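Local coordinates for DNA mismatch repair protein MutL (Aquifex aeolicus, PDB 6LZI), which binds and probably hydrolyses ATP through a Bergerat-type nucleotide-binding domain, as part of a DNA mismatch repair endonuclease, at residues S94-R106 with E115-V129. Numbering follows the deposited sequence.
Sequences SISSVSKFKLRSR and EIEVEAGNILGTRRV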
loop_
_atom_site.group_PDB
_atom_site.type_symbol
_atom_site.label_atom_id
_atom_site.label_comp_id
_atom_site.label_asym_id
_atom_site.label_seq_id
_atom_site.Cartn_x
_atom_site.Cartn_y
_atom_site.Cartn_z
ATOM N N SER A 94 -0.150 -9.112 -15.848
ATOM C CA SER A 94 1.134 -9.625 -15.456
ATOM C C SER A 94 0.994 -10.415 -14.149
ATOM O O SER A 94 1.625 -11.473 -13.998
ATOM C CB SER A 94 2.131 -8.442 -15.431
ATOM O OG SER A 94 2.458 -8.103 -14.116
ATOM N N ILE A 95 0.072 -10.019 -13.245
ATOM C CA ILE A 95 -0.150 -10.798 -12.007
ATOM C C ILE A 95 -0.868 -12.107 -12.309
ATOM O O ILE A 95 -0.513 -13.159 -11.773
ATOM C CB ILE A 95 -0.955 -9.971 -10.982
ATOM C CG1 ILE A 95 -0.124 -8.768 -10.488
ATOM C CG2 ILE A 95 -1.432 -10.831 -9.742
ATOM C CD1 ILE A 95 -0.934 -7.768 -9.668
ATOM N N SER A 96 -1.859 -12.072 -13.170
ATOM C CA SER A 96 -2.634 -13.303 -13.408
ATOM C C SER A 96 -1.848 -14.330 -14.198
ATOM O O SER A 96 -2.149 -15.533 -14.142
ATOM C CB SER A 96 -3.898 -12.943 -14.157
ATOM O OG SER A 96 -3.583 -12.519 -15.505
ATOM N N SER A 97 -0.813 -13.890 -14.895
ATOM C CA SER A 97 -0.100 -14.861 -15.705
ATOM C C SER A 97 0.940 -15.654 -14.914
ATOM O O SER A 97 1.648 -16.516 -15.486
ATOM C CB SER A 97 0.509 -14.120 -16.889
ATOM O OG SER A 97 1.504 -13.228 -16.497
ATOM N N VAL A 98 1.017 -15.436 -13.612
ATOM C CA VAL A 98 2.109 -15.915 -12.779
ATOM C C VAL A 98 1.471 -16.405 -11.478
ATOM O O VAL A 98 2.113 -16.527 -10.450
ATOM C CB VAL A 98 3.130 -14.752 -12.715
ATOM C CG1 VAL A 98 3.033 -13.760 -11.559
ATOM C CG2 VAL A 98 4.411 -15.008 -13.404
ATOM N N SER A 99 0.157 -16.648 -11.519
ATOM C CA SER A 99 -0.580 -17.059 -10.355
ATOM C C SER A 99 -1.856 -17.756 -10.784
ATOM O O SER A 99 -2.235 -17.770 -11.964
ATOM C CB SER A 99 -0.988 -15.886 -9.424
ATOM O OG SER A 99 -1.871 -14.987 -10.065
ATOM N N LYS A 100 -2.494 -18.297 -9.782
ATOM C CA LYS A 100 -3.888 -18.762 -9.794
ATOM C C LYS A 100 -4.738 -17.618 -9.245
ATOM O O LYS A 100 -4.750 -17.347 -8.037
ATOM C CB LYS A 100 -4.050 -20.034 -8.965
ATOM C CG LYS A 100 -3.373 -21.367 -9.503
ATOM C CD LYS A 100 -3.149 -22.371 -8.359
ATOM C CE LYS A 100 -2.832 -23.812 -8.810
ATOM N NZ LYS A 100 -2.121 -23.838 -10.106
ATOM N N PHE A 101 -5.438 -16.962 -10.141
ATOM C CA PHE A 101 -5.881 -15.586 -9.972
ATOM C C PHE A 101 -7.395 -15.552 -9.984
ATOM O O PHE A 101 -8.018 -16.039 -10.933
ATOM C CB PHE A 101 -5.296 -14.742 -11.132
ATOM C CG PHE A 101 -5.749 -13.309 -11.149
ATOM C CD1 PHE A 101 -6.884 -12.949 -11.869
ATOM C CD2 PHE A 101 -4.945 -12.288 -10.597
ATOM C CE1 PHE A 101 -7.285 -11.601 -11.895
ATOM C CE2 PHE A 101 -5.367 -10.959 -10.628
ATOM C CZ PHE A 101 -6.492 -10.618 -11.278
ATOM N N LYS A 102 -8.012 -14.953 -8.964
ATOM C CA LYS A 102 -9.423 -14.638 -9.104
ATOM C C LYS A 102 -9.644 -13.140 -8.936
ATOM O O LYS A 102 -9.046 -12.515 -8.083
ATOM C CB LYS A 102 -10.289 -15.385 -8.063
ATOM C CG LYS A 102 -10.474 -16.856 -8.330
ATOM C CD LYS A 102 -11.491 -17.463 -7.398
ATOM C CE LYS A 102 -11.451 -19.001 -7.496
ATOM N NZ LYS A 102 -11.943 -19.564 -6.199
ATOM N N LEU A 103 -10.533 -12.571 -9.707
ATOM C CA LEU A 103 -10.950 -11.199 -9.410
ATOM C C LEU A 103 -12.464 -11.170 -9.392
ATOM O O LEU A 103 -13.085 -11.611 -10.340
ATOM C CB LEU A 103 -10.457 -10.226 -10.458
ATOM C CG LEU A 103 -10.899 -8.723 -10.414
ATOM C CD1 LEU A 103 -9.775 -7.747 -10.948
ATOM C CD2 LEU A 103 -12.118 -8.448 -11.198
ATOM N N ARG A 104 -13.059 -10.692 -8.314
ATOM C CA ARG A 104 -14.495 -10.490 -8.302
ATOM C C ARG A 104 -14.772 -9.005 -8.080
ATOM O O ARG A 104 -14.048 -8.340 -7.343
ATOM C CB ARG A 104 -15.192 -11.371 -7.222
ATOM C CG ARG A 104 -14.833 -11.056 -5.746
ATOM C CD ARG A 104 -15.603 -12.072 -4.849
ATOM N NE ARG A 104 -15.052 -13.416 -5.105
ATOM C CZ ARG A 104 -13.947 -13.870 -4.504
ATOM N NH1 ARG A 104 -13.278 -13.087 -3.654
ATOM N NH2 ARG A 104 -13.467 -15.105 -4.766
ATOM N N SER A 105 -15.798 -8.484 -8.741
ATOM C CA SER A 105 -16.119 -7.042 -8.635
ATOM C C SER A 105 -17.603 -6.786 -8.887
ATOM O O SER A 105 -18.233 -7.382 -9.772
ATOM C CB SER A 105 -15.293 -6.192 -9.623
ATOM O OG SER A 105 -15.452 -4.818 -9.366
ATOM N N ARG A 106 -18.158 -5.891 -8.079
ATOM C CA ARG A 106 -19.515 -5.446 -8.205
ATOM C C ARG A 106 -19.456 -3.933 -8.439
ATOM O O ARG A 106 -18.911 -3.189 -7.611
ATOM C CB ARG A 106 -20.299 -5.750 -6.955
ATOM C CG ARG A 106 -21.775 -5.294 -7.111
ATOM C CD ARG A 106 -22.566 -5.644 -5.820
ATOM N NE ARG A 106 -23.775 -4.841 -5.703
ATOM C CZ ARG A 106 -24.541 -4.855 -4.612
ATOM N NH1 ARG A 106 -24.223 -5.682 -3.612
ATOM N NH2 ARG A 106 -25.585 -4.032 -4.498
ATOM N N GLU A 115 -17.200 -12.547 -11.335
ATOM C CA GLU A 115 -15.905 -13.081 -10.922
ATOM C C GLU A 115 -15.222 -13.735 -12.120
ATOM O O GLU A 115 -15.859 -14.460 -12.867
ATOM C CB GLU A 115 -16.110 -14.096 -9.802
ATOM C CG GLU A 115 -14.804 -14.815 -9.514
ATOM C CD GLU A 115 -14.919 -15.775 -8.405
ATOM O OE1 GLU A 115 -15.277 -15.351 -7.316
ATOM O OE2 GLU A 115 -14.670 -16.969 -8.633
ATOM N N ILE A 116 -13.949 -13.438 -12.330
ATOM C CA ILE A 116 -13.191 -14.073 -13.406
ATOM C C ILE A 116 -12.057 -14.850 -12.772
ATOM O O ILE A 116 -11.482 -14.444 -11.753
ATOM C CB ILE A 116 -12.659 -13.035 -14.416
ATOM C CG1 ILE A 116 -11.930 -13.722 -15.566
ATOM C CG2 ILE A 116 -11.719 -12.026 -13.759
ATOM C CD1 ILE A 116 -12.006 -12.969 -16.888
ATOM N N GLU A 117 -11.779 -16.015 -13.314
ATOM C CA GLU A 117 -10.756 -16.873 -12.759
ATOM C C GLU A 117 -9.728 -17.187 -13.848
ATOM O O GLU A 117 -10.078 -17.418 -15.011
ATOM C CB GLU A 117 -11.344 -18.173 -12.169
ATOM C CG GLU A 117 -10.256 -19.064 -11.596
ATOM C CD GLU A 117 -10.801 -20.304 -10.881
ATOM O OE1 GLU A 117 -11.957 -20.652 -11.135
ATOM O OE2 GLU A 117 -10.078 -20.918 -10.070
ATOM N N VAL A 118 -8.456 -17.090 -13.486
ATOM C CA VAL A 118 -7.386 -17.205 -14.478
ATOM C C VAL A 118 -6.300 -18.050 -13.846
ATOM O O VAL A 118 -6.021 -17.920 -12.653
ATOM C CB VAL A 118 -6.834 -15.825 -14.907
ATOM C CG1 VAL A 118 -5.570 -15.961 -15.728
ATOM C CG2 VAL A 118 -7.901 -15.028 -15.666
ATOM N N GLU A 119 -5.648 -18.880 -14.647
ATOM C CA GLU A 119 -4.470 -19.577 -14.183
ATOM C C GLU A 119 -3.350 -19.318 -15.174
ATOM O O GLU A 119 -3.463 -19.692 -16.349
ATOM C CB GLU A 119 -4.733 -21.069 -14.072
ATOM C CG GLU A 119 -3.631 -21.814 -13.395
ATOM C CD GLU A 119 -3.722 -23.295 -13.670
ATOM O OE1 GLU A 119 -2.981 -23.782 -14.559
ATOM O OE2 GLU A 119 -4.554 -23.953 -13.005
ATOM N N ALA A 120 -2.264 -18.715 -14.692
ATOM C CA ALA A 120 -1.103 -18.471 -15.531
ATOM C C ALA A 120 -1.493 -17.902 -16.894
ATOM O O ALA A 120 -1.000 -18.327 -17.949
ATOM C CB ALA A 120 -0.298 -19.751 -15.659
ATOM N N GLY A 121 -2.407 -16.941 -16.876
ATOM C CA GLY A 121 -2.813 -16.212 -18.047
ATOM C C GLY A 121 -3.976 -16.832 -18.795
ATOM O O GLY A 121 -4.612 -16.148 -19.600
ATOM N N ASN A 122 -4.295 -18.087 -18.525
ATOM C CA ASN A 122 -5.376 -18.779 -19.230
ATOM C C ASN A 122 -6.696 -18.650 -18.471
ATOM O O ASN A 122 -6.827 -19.152 -17.348
ATOM C CB ASN A 122 -5.007 -20.242 -19.418
ATOM C CG ASN A 122 -3.668 -20.400 -20.116
ATOM O OD1 ASN A 122 -3.384 -19.720 -21.116
ATOM N ND2 ASN A 122 -2.827 -21.277 -19.581
ATOM N N ILE A 123 -7.686 -18.028 -19.115
ATOM C CA ILE A 123 -8.984 -17.803 -18.485
ATOM C C ILE A 123 -9.674 -19.145 -18.295
ATOM O O ILE A 123 -9.730 -19.961 -19.221
ATOM C CB ILE A 123 -9.846 -16.861 -19.336
ATOM C CG1 ILE A 123 -9.110 -15.543 -19.625
ATOM C CG2 ILE A 123 -11.197 -16.588 -18.644
ATOM C CD1 ILE A 123 -9.764 -14.700 -20.736
ATOM N N LEU A 124 -10.193 -19.379 -17.091
ATOM C CA LEU A 124 -10.849 -20.622 -16.738
ATOM C C LEU A 124 -12.366 -20.500 -16.681
ATOM O O LEU A 124 -13.067 -21.516 -16.794
ATOM C CB LEU A 124 -10.352 -21.134 -15.393
ATOM C CG LEU A 124 -8.893 -21.590 -15.306
ATOM C CD1 LEU A 124 -8.756 -22.216 -13.923
ATOM C CD2 LEU A 124 -8.553 -22.581 -16.396
ATOM N N GLY A 125 -12.880 -19.295 -16.548
ATOM C CA GLY A 125 -14.314 -19.084 -16.519
ATOM C C GLY A 125 -14.632 -17.806 -15.781
ATOM O O GLY A 125 -13.774 -17.183 -15.166
ATOM N N THR A 126 -15.903 -17.422 -15.867
ATOM C CA THR A 126 -16.464 -16.313 -15.124
ATOM C C THR A 126 -17.755 -16.774 -14.497
ATOM O O THR A 126 -18.377 -17.757 -14.927
ATOM C CB THR A 126 -16.792 -15.085 -15.973
ATOM O OG1 THR A 126 -17.990 -15.345 -16.723
ATOM C CG2 THR A 126 -15.656 -14.792 -16.930
ATOM N N ARG A 127 -18.185 -15.994 -13.524
ATOM C CA ARG A 127 -19.336 -16.389 -12.730
ATOM C C ARG A 127 -20.015 -15.136 -12.204
ATOM O O ARG A 127 -19.349 -14.158 -11.868
ATOM C CB ARG A 127 -18.911 -17.264 -11.553
ATOM C CG ARG A 127 -18.561 -18.734 -11.902
ATOM C CD ARG A 127 -17.708 -19.340 -10.805
ATOM N NE ARG A 127 -16.309 -19.416 -11.213
ATOM C CZ ARG A 127 -15.291 -19.299 -10.373
ATOM N NH1 ARG A 127 -15.522 -19.102 -9.081
ATOM N NH2 ARG A 127 -14.049 -19.372 -10.819
ATOM N N ARG A 128 -21.345 -15.222 -12.049
ATOM C CA ARG A 128 -22.071 -14.204 -11.283
ATOM C C ARG A 128 -21.933 -14.475 -9.790
ATOM O O ARG A 128 -21.993 -15.622 -9.359
ATOM C CB ARG A 128 -23.548 -14.216 -11.680
ATOM C CG ARG A 128 -23.769 -13.964 -13.165
ATOM C CD ARG A 128 -25.199 -14.373 -13.633
ATOM N NE ARG A 128 -26.259 -13.780 -12.803
ATOM C CZ ARG A 128 -27.486 -14.285 -12.678
ATOM N NH1 ARG A 128 -27.817 -15.439 -13.308
ATOM N NH2 ARG A 128 -28.389 -13.668 -11.894
ATOM N N VAL A 129 -21.712 -13.438 -8.998
ATOM C CA VAL A 129 -21.450 -13.650 -7.567
ATOM C C VAL A 129 -22.168 -12.594 -6.758
ATOM O O VAL A 129 -22.274 -11.437 -7.184
ATOM C CB VAL A 129 -19.940 -13.678 -7.217
ATOM C CG1 VAL A 129 -19.237 -14.837 -7.943
ATOM C CG2 VAL A 129 -19.264 -12.346 -7.576
HETATM O O HOH W 1 2.038 -17.386 -17.959
HETATM O O HOH W 2 -14.542 -18.778 -6.239
#
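Arg104 takes hold of Glu115 side-on, NE and NH2 both closing on the single oxygen OE1, with NE to OE1 at 2.9 Å. The guanidinium and carboxylate planes stand 67° apart: NE meets that oxygen nearly end-on, NH2 from above the carboxylate plane. With CG between the backbone N and the carbonyl carbon (chi1 65°) and a bend at chi3, the arginine lies alongside the glutamate, pointing the same way. Lys102 runs side by side with Glu117, its CE 3.5 Å from Glu117 OE2. Phe101 and Leu103 point to the other face, where Leu103 CB meets Ile116 CG2 at 4.0 Å and Ser96 CB sits above one face of the Phe101 ring, offset toward its rim. Between these two faces the backbones pair as an antiparallel hairpin, 100-106 against 115-119, with paired bonds at Phe101–Val118 and Leu103–Ile116. Ala120, inside the type I' turn 119-122 that leads into strand 122-129, gives its N-H to Ser99 O, almost straight at 176°. Farther out, Arg127 NH2 bridges to Glu117, and Arg104 NH1 turns to Glu136 and Glu138 on strand 134-140. The apolar face, carrying Leu103, thus lies toward the ADP side of the Bergerat fold, while on the charged face two N-H groups of Arg104 would be expected to favour an ionised Glu115.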